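Long-range contacts in latency-associated nuclear antigen (Murid herpesvirus 4, PDB 4BLG), which probably binds viral DNA through this C-terminal DNA-binding domain, which pairs with a second copy of itself in the crystal: residues K11-L19 against N52-S60; H62-L71 against V82-V90. All coordinates share one frame; numbering follows the deposited sequence.

Interaction 1: residues K11-L19 against N52-S60; sequences KYQGMRRHL and NKLHKCIQS. With PO4 (phosphate ion), chain E.
Lys53 lays its aliphatic chain over one face of the Tyr12 ring, a CH-pi contact with Lys53 CG 3.5 Å from the ring centroid and only 10° off its normal. A long methylene chain suits this place because it can cover an aromatic face and still carry a charge beyond it: with CG anti to the backbone N (chi1 -175°) and the rest extended, Lys53 NZ reaches a phosphate ion, probably from the crystallisation liquor. Met15 N, near the start of helix 13-22, donates an almost straight hydrogen bond to O2 of the same ion, 2.7 Å away. Deeper in, the small thiol of Cys57 fits among three residues: its SG lies 3.3 Å from Tyr12 CB and 3.7 Å from Arg16 CG, with Met15 CB also near. Met15 reaches farther, its flexible thioether putting SD 4.0 Å from Leu54 CD1. Arg16 bends back at chi3, and its NE and NH2 both make weak hydrogen bonds to Lys11 O. The helical segments 13-19 and 52-57 cross at -49°; Met15, Leu19 and Ile58 continue onto helix 93-110, whose Tyr106 also binds the phosphate, while Leu54 and Ile58 reach Phe43 of strand 39-45.

Interaction 2: residues H62-L71 against V82-V90; sequences HVLSTPVSCL and VTYYLLSFV
Thr66 holds its OG1 between the backbone N and the carbonyl carbon (chi1 63°), which brings the hydroxyl to Leu87 N for a nearly straight hydrogen bond of 3.0 Å to OG1 (176°). The same hydroxyl donates to Pro67 O, accepting from strand 84-90 while giving within its own segment; threonine suits the place by also offering a methyl, CG2, to the Phe89 ring edge, 3.5 Å from Phe89 CE2. Tyr85 has the same kind of first torsion (chi1 83°), which swings its ring back toward the neighbouring strand: Leu71 CD2 approaches Tyr85 CD1 obliquely at 3.4 Å, and Cys70 O lies at the ring edge. These antiparallel strands are neighbours in a four-stranded sheet, with 64-70 at one edge within this chain; their register slips by one residue between Ser65-Ser88 and Ser69-Tyr85, across the Thr66-Val68 break. At the first pair, small serines fit the close backbones, and Ser88 OG donates to Ser65 OG over 2.7 Å; Ser65 OG also bonds Ile58 O. Beyond the break, Cys70 SG sits obliquely to the Tyr84 ring, 3.6 Å from Tyr84 CE2. One water joins Ser69 OG to Tyr85 OH, itself hydrogen-bonded to Tyr85 OH of the second subunit, against which Leu64 and Leu71 also pack.

In the fold
From the N terminus, helix 13-22 comes first; helix 24-27 and strand 39-45 follow, and helix 48-57 then comes back to meet 11-19 in interaction 1, closing a loop of 32 residues. The chain passes through a short turn from helix 48-57 into strand 64-70, and interaction 2 closes a shorter excursion of 10 residues, without helix or strand, by returning it as strand 84-90. The two closures are therefore in series and neither nest nor cross. They touch where the helix gives way to the sheet: His55 ND1 probably bonds Thr66 O, and Ile58 CG2 packs on Val63 CG1. Interaction 1 thus joins the N-terminal helix to helix 48-57, while interaction 2 builds the sheet margin beside the second subunit.

Interaction 1: residues K11-L19 against N52-S60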
ATOM      1  N   LYS A  11       7.306  19.886  14.823  1.00 62.06           N
ATOM      2  CA  LYS A  11       8.018  19.930  13.558  1.00 61.66           C
ATOM      3  C   LYS A  11       7.070  19.679  12.419  1.00 45.89           C
ATOM      4  O   LYS A  11       6.160  18.856  12.528  1.00 40.21           O
ATOM      5  CB  LYS A  11       9.140  18.898  13.522  1.00 58.96           C
ATOM      6  CG  LYS A  11       8.754  17.451  13.797  1.00 51.83           C
ATOM      7  CD  LYS A  11      10.044  16.657  13.696  1.00 59.92           C
ATOM      8  CE  LYS A  11       9.907  15.149  13.754  1.00 71.70           C
ATOM      9  NZ  LYS A  11       9.201  14.678  14.969  1.00 80.91           N
ATOM     10  N   TYR A  12       7.298  20.404  11.330  1.00 42.39           N
ATOM     11  CA  TYR A  12       6.411  20.364  10.186  1.00 35.50           C
ATOM     12  C   TYR A  12       5.081  20.992  10.592  1.00 38.12           C
ATOM     13  O   TYR A  12       4.030  20.709  10.011  1.00 40.68           O
ATOM     14  CB  TYR A  12       6.243  18.936   9.687  1.00 34.57           C
ATOM     15  CG  TYR A  12       7.562  18.249   9.412  1.00 36.52           C
ATOM     16  CD1 TYR A  12       8.591  18.918   8.762  1.00 42.96           C
ATOM     17  CD2 TYR A  12       7.782  16.937   9.809  1.00 37.45           C
ATOM     18  CE1 TYR A  12       9.798  18.298   8.507  1.00 39.08           C
ATOM     19  CE2 TYR A  12       8.992  16.309   9.566  1.00 41.09           C
ATOM     20  CZ  TYR A  12       9.991  16.993   8.910  1.00 48.83           C
ATOM     21  OH  TYR A  12      11.192  16.373   8.664  1.00 57.47           O
ATOM     22  N   GLN A  13       5.155  21.858  11.596  1.00 33.98           N
ATOM     23  CA  GLN A  13       4.006  22.633  12.022  1.00 38.26           C
ATOM     24  C   GLN A  13       3.420  23.373  10.837  1.00 38.91           C
ATOM     25  O   GLN A  13       2.211  23.496  10.735  1.00 39.75           O
ATOM     26  CB  GLN A  13       4.384  23.632  13.110  1.00 37.99           C
ATOM     27  CG  GLN A  13       3.229  24.511  13.537  1.00 40.01           C
ATOM     28  CD  GLN A  13       3.646  25.566  14.526  1.00 45.33           C
ATOM     29  OE1 GLN A  13       3.732  25.308  15.722  1.00 63.66           O
ATOM     30  NE2 GLN A  13       3.915  26.767  14.030  1.00 43.76           N
ATOM     31  N   GLY A  14       4.281  23.860   9.947  1.00 35.41           N
ATOM     32  CA  GLY A  14       3.834  24.580   8.768  1.00 35.73           C
ATOM     33  C   GLY A  14       2.930  23.741   7.878  1.00 34.35           C
ATOM     34  O   GLY A  14       1.783  24.084   7.616  1.00 35.15           O
ATOM     35  N   MET A  15       3.434  22.616   7.401  1.00 32.45           N
ATOM     36  CA  MET A  15       2.601  21.785   6.548  1.00 31.38           C
ATOM     37  C   MET A  15       1.337  21.325   7.278  1.00 32.30           C
ATOM     38  O   MET A  15       0.267  21.257   6.680  1.00 32.03           O
ATOM     39  CB  MET A  15       3.368  20.587   6.021  1.00 29.48           C
ATOM     40  CG  MET A  15       2.475  19.677   5.204  1.00 28.69           C
ATOM     41  SD  MET A  15       3.364  18.479   4.219  1.00 37.00           S
ATOM     42  CE  MET A  15       2.127  18.147   2.962  1.00 27.57           C
ATOM     43  N   ARG A  16       1.451  21.027   8.568  1.00 32.03           N
ATOM     44  CA  ARG A  16       0.299  20.555   9.335  1.00 32.65           C
ATOM     45  C   ARG A  16      -0.820  21.601   9.362  1.00 34.55           C
ATOM     46  O   ARG A  16      -1.989  21.316   9.067  1.00 34.89           O
ATOM     47  CB  ARG A  16       0.726  20.169  10.760  1.00 33.06           C
ATOM     48  CG  ARG A  16       1.370  18.781  10.832  1.00 49.66           C
ATOM     49  CD  ARG A  16       1.660  18.335  12.259  1.00 54.00           C
ATOM     50  NE  ARG A  16       2.794  19.038  12.858  1.00 54.01           N
ATOM     51  CZ  ARG A  16       2.703  20.009  13.767  1.00 57.57           C
ATOM     52  NH1 ARG A  16       1.526  20.431  14.214  1.00 59.68           N
ATOM     53  NH2 ARG A  16       3.810  20.568  14.237  1.00 67.23           N
ATOM     54  N   ARG A  17      -0.444  22.831   9.682  1.00 35.99           N
ATOM     55  CA  ARG A  17      -1.412  23.888   9.821  1.00 38.07           C
ATOM     56  C   ARG A  17      -2.039  24.131   8.457  1.00 37.95           C
ATOM     57  O   ARG A  17      -3.249  24.326   8.342  1.00 39.09           O
ATOM     58  CB  ARG A  17      -0.759  25.152  10.399  1.00 39.78           C
ATOM     59  CG  ARG A  17      -0.369  25.016  11.873  1.00 40.62           C
ATOM     60  CD  ARG A  17       0.290  26.273  12.438  1.00 42.62           C
ATOM     61  NE  ARG A  17       0.278  26.257  13.898  1.00 44.19           N
ATOM     62  CZ  ARG A  17       0.593  27.289  14.677  1.00 46.55           C
ATOM     63  NH1 ARG A  17       0.963  28.456  14.158  1.00 47.64           N
ATOM     64  NH2 ARG A  17       0.534  27.156  15.995  1.00 48.10           N
ATOM     65  N   HIS A  18      -1.214  24.063   7.419  1.00 36.73           N
ATOM     66  CA  HIS A  18      -1.702  24.288   6.079  1.00 36.85           C
ATOM     67  C   HIS A  18      -2.836  23.320   5.797  1.00 36.40           C
ATOM     68  O   HIS A  18      -3.927  23.737   5.424  1.00 37.76           O
ATOM     69  CB  HIS A  18      -0.604  24.115   5.033  1.00 35.59           C
ATOM     70  CG  HIS A  18      -1.129  24.090   3.631  1.00 35.72           C
ATOM     71  ND1 HIS A  18      -1.492  25.233   2.948  1.00 40.84           N
ATOM     72  CD2 HIS A  18      -1.394  23.059   2.797  1.00 35.22           C
ATOM     73  CE1 HIS A  18      -1.939  24.905   1.750  1.00 38.00           C
ATOM     74  NE2 HIS A  18      -1.887  23.592   1.633  1.00 35.71           N
ATOM     75  N   LEU A  19      -2.569  22.027   5.993  1.00 34.69           N
ATOM     76  CA  LEU A  19      -3.540  20.992   5.683  1.00 40.31           C
ATOM     77  C   LEU A  19      -4.841  21.172   6.459  1.00 35.97           C
ATOM     78  O   LEU A  19      -5.922  20.992   5.896  1.00 36.73           O
ATOM     79  CB  LEU A  19      -2.956  19.584   5.924  1.00 32.42           C
ATOM     80  CG  LEU A  19      -1.778  19.184   5.026  1.00 30.81           C
ATOM     81  CD1 LEU A  19      -1.138  17.897   5.517  1.00 36.20           C
ATOM     82  CD2 LEU A  19      -2.219  19.023   3.575  1.00 31.51           C
ATOM     83  N   ASN A  52       9.030  10.970   4.946  1.00 22.02           N
ATOM     84  CA  ASN A  52       8.944  10.985   6.407  1.00 22.10           C
ATOM     85  C   ASN A  52       8.161  12.218   6.858  1.00 25.18           C
ATOM     86  O   ASN A  52       7.321  12.144   7.761  1.00 26.38           O
ATOM     87  CB  ASN A  52      10.327  10.978   7.070  1.00 29.83           C
ATOM     88  CG  ASN A  52      11.016   9.626   6.983  1.00 58.82           C
ATOM     89  OD1 ASN A  52      12.158   9.534   6.537  1.00 73.72           O
ATOM     90  ND2 ASN A  52      10.330   8.571   7.419  1.00 54.09           N
ATOM     91  N   LYS A  53       8.430  13.359   6.232  1.00 27.49           N
ATOM     92  CA  LYS A  53       7.631  14.552   6.527  1.00 25.89           C
ATOM     93  C   LYS A  53       6.144  14.272   6.337  1.00 32.52           C
ATOM     94  O   LYS A  53       5.343  14.524   7.243  1.00 32.65           O
ATOM     95  CB  LYS A  53       8.043  15.737   5.654  1.00 25.58           C
ATOM     96  CG  LYS A  53       7.337  17.055   6.003  1.00 24.85           C
ATOM     97  CD  LYS A  53       7.834  18.194   5.106  1.00 25.62           C
ATOM     98  CE  LYS A  53       6.990  19.461   5.227  1.00 27.07           C
ATOM     99  NZ  LYS A  53       7.715  20.692   4.752  1.00 31.58           N
ATOM    100  N   LEU A  54       5.774  13.751   5.163  1.00 30.69           N
ATOM    101  CA  LEU A  54       4.363  13.526   4.844  1.00 26.62           C
ATOM    102  C   LEU A  54       3.756  12.545   5.830  1.00 32.10           C
ATOM    103  O   LEU A  54       2.583  12.626   6.170  1.00 33.52           O
ATOM    104  CB  LEU A  54       4.189  13.000   3.416  1.00 23.06           C
ATOM    105  CG  LEU A  54       3.912  14.032   2.323  1.00 35.27           C
ATOM    106  CD1 LEU A  54       4.874  15.185   2.411  1.00 38.42           C
ATOM    107  CD2 LEU A  54       3.977  13.385   0.947  1.00 35.80           C
ATOM    108  N   HIS A  55       4.573  11.616   6.294  1.00 28.48           N
ATOM    109  CA  HIS A  55       4.103  10.600   7.214  1.00 29.01           C
ATOM    110  C   HIS A  55       3.685  11.226   8.537  1.00 31.81           C
ATOM    111  O   HIS A  55       2.632  10.884   9.077  1.00 27.42           O
ATOM    112  CB  HIS A  55       5.178   9.555   7.466  1.00 25.40           C
ATOM    113  CG  HIS A  55       4.935   8.742   8.694  1.00 36.02           C
ATOM    114  ND1 HIS A  55       3.954   7.777   8.765  1.00 38.45           N
ATOM    115  CD2 HIS A  55       5.526   8.771   9.910  1.00 32.20           C
ATOM    116  CE1 HIS A  55       3.961   7.236   9.971  1.00 33.37           C
ATOM    117  NE2 HIS A  55       4.908   7.820  10.684  1.00 31.29           N
ATOM    118  N   LYS A  56       4.506  12.120   9.081  1.00 29.87           N
ATOM    119  CA  LYS A  56       4.127  12.766  10.342  1.00 42.28           C
ATOM    120  C   LYS A  56       2.953  13.743  10.101  1.00 40.35           C
ATOM    121  O   LYS A  56       2.132  13.957  10.982  1.00 32.39           O
ATOM    122  CB  LYS A  56       5.328  13.461  11.042  1.00 41.70           C
ATOM    123  CG  LYS A  56       6.521  12.547  11.505  1.00 84.20           C
ATOM    124  CD  LYS A  56       6.358  11.803  12.866  1.00 84.49           C
ATOM    125  CE  LYS A  56       7.604  10.932  13.146  1.00 94.76           C
ATOM    126  NZ  LYS A  56       7.364   9.554  13.670  1.00 92.18           N
ATOM    127  N   CYS A  57       2.859  14.306   8.898  1.00 28.53           N
ATOM    128  CA  CYS A  57       1.842  15.325   8.614  1.00 35.35           C
ATOM    129  C   CYS A  57       0.458  14.837   8.159  1.00 34.72           C
ATOM    130  O   CYS A  57      -0.558  15.405   8.558  1.00 29.84           O
ATOM    131  CB  CYS A  57       2.376  16.321   7.584  1.00 45.60           C
ATOM    132  SG  CYS A  57       3.669  17.371   8.244  1.00 33.90           S
ATOM    133  N   ILE A  58       0.407  13.817   7.309  1.00 33.84           N
ATOM    134  CA  ILE A  58      -0.871  13.339   6.781  1.00 28.36           C
ATOM    135  C   ILE A  58      -1.493  12.342   7.752  1.00 32.29           C
ATOM    136  O   ILE A  58      -1.534  11.123   7.506  1.00 31.12           O
ATOM    137  CB  ILE A  58      -0.711  12.727   5.375  1.00 27.70           C
ATOM    138  CG1 ILE A  58      -0.106  13.772   4.430  1.00 29.99           C
ATOM    139  CG2 ILE A  58      -2.053  12.266   4.828  1.00 31.48           C
ATOM    140  CD1 ILE A  58       0.370  13.208   3.097  1.00 31.18           C
ATOM    141  N   GLN A  59      -1.968  12.892   8.868  1.00 30.29           N
ATOM    142  CA  GLN A  59      -2.558  12.119   9.952  1.00 31.42           C
ATOM    143  C   GLN A  59      -3.693  12.919  10.572  1.00 32.37           C
ATOM    144  O   GLN A  59      -3.576  14.126  10.780  1.00 38.11           O
ATOM    145  CB  GLN A  59      -1.518  11.825  11.033  1.00 28.79           C
ATOM    146  CG  GLN A  59      -0.293  11.070  10.556  1.00 38.54           C
ATOM    147  CD  GLN A  59      -0.581   9.621  10.214  1.00 36.88           C
ATOM    148  OE1 GLN A  59      -1.726   9.163  10.278  1.00 30.40           O
ATOM    149  NE2 GLN A  59       0.468   8.885   9.852  1.00 29.19           N
ATOM    150  N   SER A  60      -4.790  12.239  10.869  1.00 39.13           N
ATOM    151  CA  SER A  60      -5.911  12.845  11.576  1.00 43.29           C
ATOM    152  C   SER A  60      -6.907  11.751  11.923  1.00 38.80           C
ATOM    153  O   SER A  60      -6.604  10.560  11.822  1.00 43.90           O
ATOM    154  CB  SER A  60      -6.596  13.908  10.719  1.00 39.58           C
ATOM    155  OG  SER A  60      -7.366  13.296   9.700  1.00 44.89           O
TER
HETATM  156  P   PO4 E1264       6.996  22.896   7.096  1.00 53.55           P
HETATM  157  O1  PO4 E1264       6.801  22.711   5.610  1.00 72.21           O
HETATM  158  O2  PO4 E1264       6.010  22.031   7.844  1.00 47.95           O
HETATM  159  O3  PO4 E1264       8.403  22.496   7.471  1.00 79.97           O
HETATM  160  O4  PO4 E1264       6.770  24.344   7.457  1.00 55.08           O

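Interaction 2: residues H62-L71 against V82-V90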
ATOM      1  N   HIS A  62      -9.551  11.211  10.240  1.00 37.34           N
ATOM      2  CA  HIS A  62     -10.143  10.719   9.002  1.00 41.85           C
ATOM      3  C   HIS A  62      -9.111  10.342   7.944  1.00 35.06           C
ATOM      4  O   HIS A  62      -9.473   9.885   6.859  1.00 35.38           O
ATOM      5  CB  HIS A  62     -11.109  11.756   8.436  1.00 38.72           C
ATOM      6  CG  HIS A  62     -12.336  11.951   9.270  1.00 63.57           C
ATOM      7  ND1 HIS A  62     -12.288  12.438  10.559  1.00 73.11           N
ATOM      8  CD2 HIS A  62     -13.641  11.719   9.003  1.00 67.05           C
ATOM      9  CE1 HIS A  62     -13.513  12.504  11.048  1.00 76.70           C
ATOM     10  NE2 HIS A  62     -14.353  12.074  10.125  1.00 74.78           N
ATOM     11  N   VAL A  63      -7.836  10.536   8.261  1.00 33.46           N
ATOM     12  CA  VAL A  63      -6.747  10.187   7.359  1.00 31.49           C
ATOM     13  C   VAL A  63      -5.693   9.494   8.188  1.00 34.52           C
ATOM     14  O   VAL A  63      -5.191  10.072   9.147  1.00 30.53           O
ATOM     15  CB  VAL A  63      -6.078  11.428   6.716  1.00 31.76           C
ATOM     16  CG1 VAL A  63      -5.231  11.011   5.523  1.00 30.86           C
ATOM     17  CG2 VAL A  63      -7.117  12.452   6.297  1.00 39.57           C
ATOM     18  N   LEU A  64      -5.365   8.254   7.833  1.00 32.19           N
ATOM     19  CA  LEU A  64      -4.339   7.515   8.553  1.00 28.81           C
ATOM     20  C   LEU A  64      -3.265   7.095   7.572  1.00 29.90           C
ATOM     21  O   LEU A  64      -3.565   6.529   6.523  1.00 35.09           O
ATOM     22  CB  LEU A  64      -4.938   6.290   9.228  1.00 29.92           C
ATOM     23  CG  LEU A  64      -6.231   6.529  10.015  1.00 35.51           C
ATOM     24  CD1 LEU A  64      -6.732   5.217  10.584  1.00 41.26           C
ATOM     25  CD2 LEU A  64      -6.037   7.535  11.128  1.00 38.49           C
ATOM     26  N   SER A  65      -2.011   7.372   7.906  1.00 30.46           N
ATOM     27  CA  SER A  65      -0.921   7.031   7.008  1.00 30.77           C
ATOM     28  C   SER A  65       0.039   6.010   7.596  1.00 31.94           C
ATOM     29  O   SER A  65       0.364   6.030   8.781  1.00 34.79           O
ATOM     30  CB  SER A  65      -0.150   8.277   6.579  1.00 33.36           C
ATOM     31  OG  SER A  65      -0.970   9.140   5.814  1.00 31.78           O
ATOM     32  N   THR A  66       0.479   5.113   6.729  1.00 24.45           N
ATOM     33  CA  THR A  66       1.470   4.118   7.066  1.00 31.66           C
ATOM     34  C   THR A  66       2.827   4.783   7.224  1.00 25.37           C
ATOM     35  O   THR A  66       3.021   5.922   6.785  1.00 26.84           O
ATOM     36  CB  THR A  66       1.615   3.118   5.927  1.00 22.25           C
ATOM     37  OG1 THR A  66       2.098   3.806   4.765  1.00 21.48           O
ATOM     38  CG2 THR A  66       0.293   2.477   5.613  1.00 26.20           C
ATOM     39  N   PRO A  67       3.777   4.077   7.847  1.00 29.09           N
ATOM     40  CA  PRO A  67       5.163   4.545   7.764  1.00 20.73           C
ATOM     41  C   PRO A  67       5.641   4.499   6.325  1.00 25.00           C
ATOM     42  O   PRO A  67       4.931   3.975   5.448  1.00 28.43           O
ATOM     43  CB  PRO A  67       5.936   3.551   8.631  1.00 23.58           C
ATOM     44  CG  PRO A  67       4.995   2.437   8.934  1.00 24.16           C
ATOM     45  CD  PRO A  67       3.614   2.957   8.782  1.00 26.13           C
ATOM     46  N   VAL A  68       6.815   5.063   6.077  1.00 23.03           N
ATOM     47  CA  VAL A  68       7.397   5.044   4.747  1.00 22.22           C
ATOM     48  C   VAL A  68       7.972   3.648   4.490  1.00 23.40           C
ATOM     49  O   VAL A  68       8.666   3.107   5.341  1.00 26.70           O
ATOM     50  CB  VAL A  68       8.520   6.085   4.618  1.00 20.10           C
ATOM     51  CG1 VAL A  68       9.123   6.053   3.230  1.00 24.80           C
ATOM     52  CG2 VAL A  68       7.999   7.493   4.949  1.00 30.72           C
ATOM     53  N   SER A  69       7.663   3.073   3.329  1.00 23.25           N
ATOM     54  CA  SER A  69       8.319   1.844   2.875  1.00 21.38           C
ATOM     55  C   SER A  69       8.881   2.025   1.453  1.00 33.50           C
ATOM     56  O   SER A  69       9.009   3.153   0.968  1.00 26.07           O
ATOM     57  CB  SER A  69       7.358   0.660   2.934  1.00 19.57           C
ATOM     58  OG  SER A  69       8.045  -0.561   2.742  1.00 30.92           O
ATOM     59  N   CYS A  70       9.250   0.918   0.810  1.00 32.63           N
ATOM     60  CA  CYS A  70       9.860   0.956  -0.523  1.00 27.77           C
ATOM     61  C   CYS A  70       9.007   0.195  -1.521  1.00 30.02           C
ATOM     62  O   CYS A  70       8.418  -0.830  -1.185  1.00 26.02           O
ATOM     63  CB  CYS A  70      11.250   0.300  -0.507  1.00 25.34           C
ATOM     64  SG  CYS A  70      12.382   0.925   0.734  1.00 48.08           S
ATOM     65  N   LEU A  71       8.958   0.679  -2.755  1.00 22.34           N
ATOM     66  CA  LEU A  71       8.364  -0.102  -3.828  1.00 28.79           C
ATOM     67  C   LEU A  71       9.402  -1.085  -4.374  1.00 34.44           C
ATOM     68  O   LEU A  71      10.599  -0.819  -4.347  1.00 27.33           O
ATOM     69  CB  LEU A  71       7.857   0.798  -4.947  1.00 36.69           C
ATOM     70  CG  LEU A  71       6.713   1.735  -4.559  1.00 32.76           C
ATOM     71  CD1 LEU A  71       6.389   2.683  -5.708  1.00 34.23           C
ATOM     72  CD2 LEU A  71       5.485   0.945  -4.152  1.00 23.40           C
ATOM     73  N   VAL A  82      15.691   3.530  -5.807  1.00 43.59           N
ATOM     74  CA  VAL A  82      14.510   3.017  -5.157  1.00 39.43           C
ATOM     75  C   VAL A  82      13.469   4.130  -5.111  1.00 38.18           C
ATOM     76  O   VAL A  82      13.794   5.319  -5.052  1.00 39.33           O
ATOM     77  CB  VAL A  82      14.790   2.446  -3.752  1.00 48.05           C
ATOM     78  CG1 VAL A  82      15.410   3.489  -2.849  1.00 58.24           C
ATOM     79  CG2 VAL A  82      13.503   1.904  -3.144  1.00 50.89           C
ATOM     80  N   THR A  83      12.215   3.728  -5.200  1.00 36.10           N
ATOM     81  CA  THR A  83      11.108   4.648  -5.051  1.00 22.07           C
ATOM     82  C   THR A  83      10.408   4.293  -3.749  1.00 24.77           C
ATOM     83  O   THR A  83      10.000   3.150  -3.545  1.00 25.96           O
ATOM     84  CB  THR A  83      10.156   4.543  -6.236  1.00 23.37           C
ATOM     85  OG1 THR A  83      10.853   4.935  -7.420  1.00 32.61           O
ATOM     86  CG2 THR A  83       8.936   5.436  -6.039  1.00 31.70           C
ATOM     87  N   TYR A  84      10.340   5.259  -2.844  1.00 28.23           N
ATOM     88  CA  TYR A  84       9.653   5.075  -1.573  1.00 17.89           C
ATOM     89  C   TYR A  84       8.184   5.464  -1.690  1.00 20.91           C
ATOM     90  O   TYR A  84       7.788   6.131  -2.634  1.00 28.46           O
ATOM     91  CB  TYR A  84      10.339   5.883  -0.489  1.00 21.15           C
ATOM     92  CG  TYR A  84      11.813   5.576  -0.354  1.00 21.00           C
ATOM     93  CD1 TYR A  84      12.754   6.248  -1.120  1.00 29.70           C
ATOM     94  CD2 TYR A  84      12.261   4.618   0.531  1.00 31.69           C
ATOM     95  CE1 TYR A  84      14.100   5.976  -0.998  1.00 37.76           C
ATOM     96  CE2 TYR A  84      13.609   4.336   0.657  1.00 27.94           C
ATOM     97  CZ  TYR A  84      14.521   5.015  -0.109  1.00 28.97           C
ATOM     98  OH  TYR A  84      15.861   4.732   0.024  1.00 35.25           O
ATOM     99  N   TYR A  85       7.371   5.014  -0.737  1.00 20.99           N
ATOM    100  CA  TYR A  85       5.943   5.307  -0.757  1.00 20.37           C
ATOM    101  C   TYR A  85       5.360   5.254   0.634  1.00 18.62           C
ATOM    102  O   TYR A  85       5.970   4.739   1.552  1.00 25.51           O
ATOM    103  CB  TYR A  85       5.184   4.307  -1.634  1.00 26.65           C
ATOM    104  CG  TYR A  85       4.844   3.011  -0.921  1.00 26.29           C
ATOM    105  CD1 TYR A  85       5.732   1.940  -0.919  1.00 25.20           C
ATOM    106  CD2 TYR A  85       3.633   2.858  -0.253  1.00 24.74           C
ATOM    107  CE1 TYR A  85       5.421   0.749  -0.265  1.00 25.68           C
ATOM    108  CE2 TYR A  85       3.314   1.675   0.396  1.00 22.54           C
ATOM    109  CZ  TYR A  85       4.211   0.626   0.390  1.00 29.67           C
ATOM    110  OH  TYR A  85       3.890  -0.549   1.037  1.00 31.03           O
ATOM    111  N   LEU A  86       4.163   5.801   0.776  1.00 21.85           N
ATOM    112  CA  LEU A  86       3.342   5.547   1.942  1.00 18.98           C
ATOM    113  C   LEU A  86       1.904   5.598   1.478  1.00 18.87           C
ATOM    114  O   LEU A  86       1.612   6.100   0.399  1.00 24.27           O
ATOM    115  CB  LEU A  86       3.597   6.561   3.062  1.00 23.33           C
ATOM    116  CG  LEU A  86       3.307   8.046   2.816  1.00 32.31           C
ATOM    117  CD1 LEU A  86       1.822   8.340   2.734  1.00 28.55           C
ATOM    118  CD2 LEU A  86       3.927   8.863   3.934  1.00 35.08           C
ATOM    119  N   LEU A  87       1.022   5.048   2.297  1.00 23.31           N
ATOM    120  CA  LEU A  87      -0.398   5.013   2.014  1.00 31.19           C
ATOM    121  C   LEU A  87      -1.126   5.848   3.042  1.00 25.27           C
ATOM    122  O   LEU A  87      -0.840   5.754   4.230  1.00 32.24           O
ATOM    123  CB  LEU A  87      -0.913   3.575   2.089  1.00 35.31           C
ATOM    124  CG  LEU A  87      -0.473   2.644   0.963  1.00 33.72           C
ATOM    125  CD1 LEU A  87      -0.947   1.230   1.251  1.00 38.30           C
ATOM    126  CD2 LEU A  87      -1.020   3.138  -0.359  1.00 32.71           C
ATOM    127  N   SER A  88      -2.067   6.660   2.578  1.00 26.28           N
ATOM    128  CA  SER A  88      -2.880   7.476   3.464  1.00 25.81           C
ATOM    129  C   SER A  88      -4.295   7.027   3.248  1.00 27.35           C
ATOM    130  O   SER A  88      -4.865   7.270   2.188  1.00 25.52           O
ATOM    131  CB  SER A  88      -2.748   8.967   3.133  1.00 30.63           C
ATOM    132  OG  SER A  88      -1.402   9.400   3.189  1.00 24.45           O
ATOM    133  N   PHE A  89      -4.857   6.356   4.248  1.00 27.81           N
ATOM    134  CA  PHE A  89      -6.183   5.769   4.125  1.00 27.35           C
ATOM    135  C   PHE A  89      -7.276   6.775   4.469  1.00 33.98           C
ATOM    136  O   PHE A  89      -7.135   7.554   5.411  1.00 31.36           O
ATOM    137  CB  PHE A  89      -6.298   4.547   5.034  1.00 27.76           C
ATOM    138  CG  PHE A  89      -5.290   3.479   4.731  1.00 26.84           C
ATOM    139  CD1 PHE A  89      -5.526   2.551   3.729  1.00 26.48           C
ATOM    140  CD2 PHE A  89      -4.107   3.403   5.444  1.00 27.98           C
ATOM    141  CE1 PHE A  89      -4.590   1.566   3.439  1.00 28.51           C
ATOM    142  CE2 PHE A  89      -3.171   2.424   5.159  1.00 34.47           C
ATOM    143  CZ  PHE A  89      -3.416   1.500   4.158  1.00 30.22           C
ATOM    144  N   VAL A  90      -8.361   6.732   3.696  1.00 34.41           N
ATOM    145  CA  VAL A  90      -9.517   7.600   3.889  1.00 34.80           C
ATOM    146  C   VAL A  90     -10.794   6.821   3.616  1.00 45.27           C
ATOM    147  O   VAL A  90     -10.762   5.702   3.075  1.00 35.23           O
ATOM    148  CB  VAL A  90      -9.503   8.803   2.928  1.00 36.70           C
ATOM    149  CG1 VAL A  90      -8.343   9.730   3.234  1.00 35.55           C
ATOM    150  CG2 VAL A  90      -9.452   8.327   1.485  1.00 41.65           C
TER
HETATM  151  O   HOH W   1       5.817  -2.090   2.247  1.00 32.38           O
HETATM  152  O   HOH W   2      11.675   1.075  -6.040  1.00 36.53           O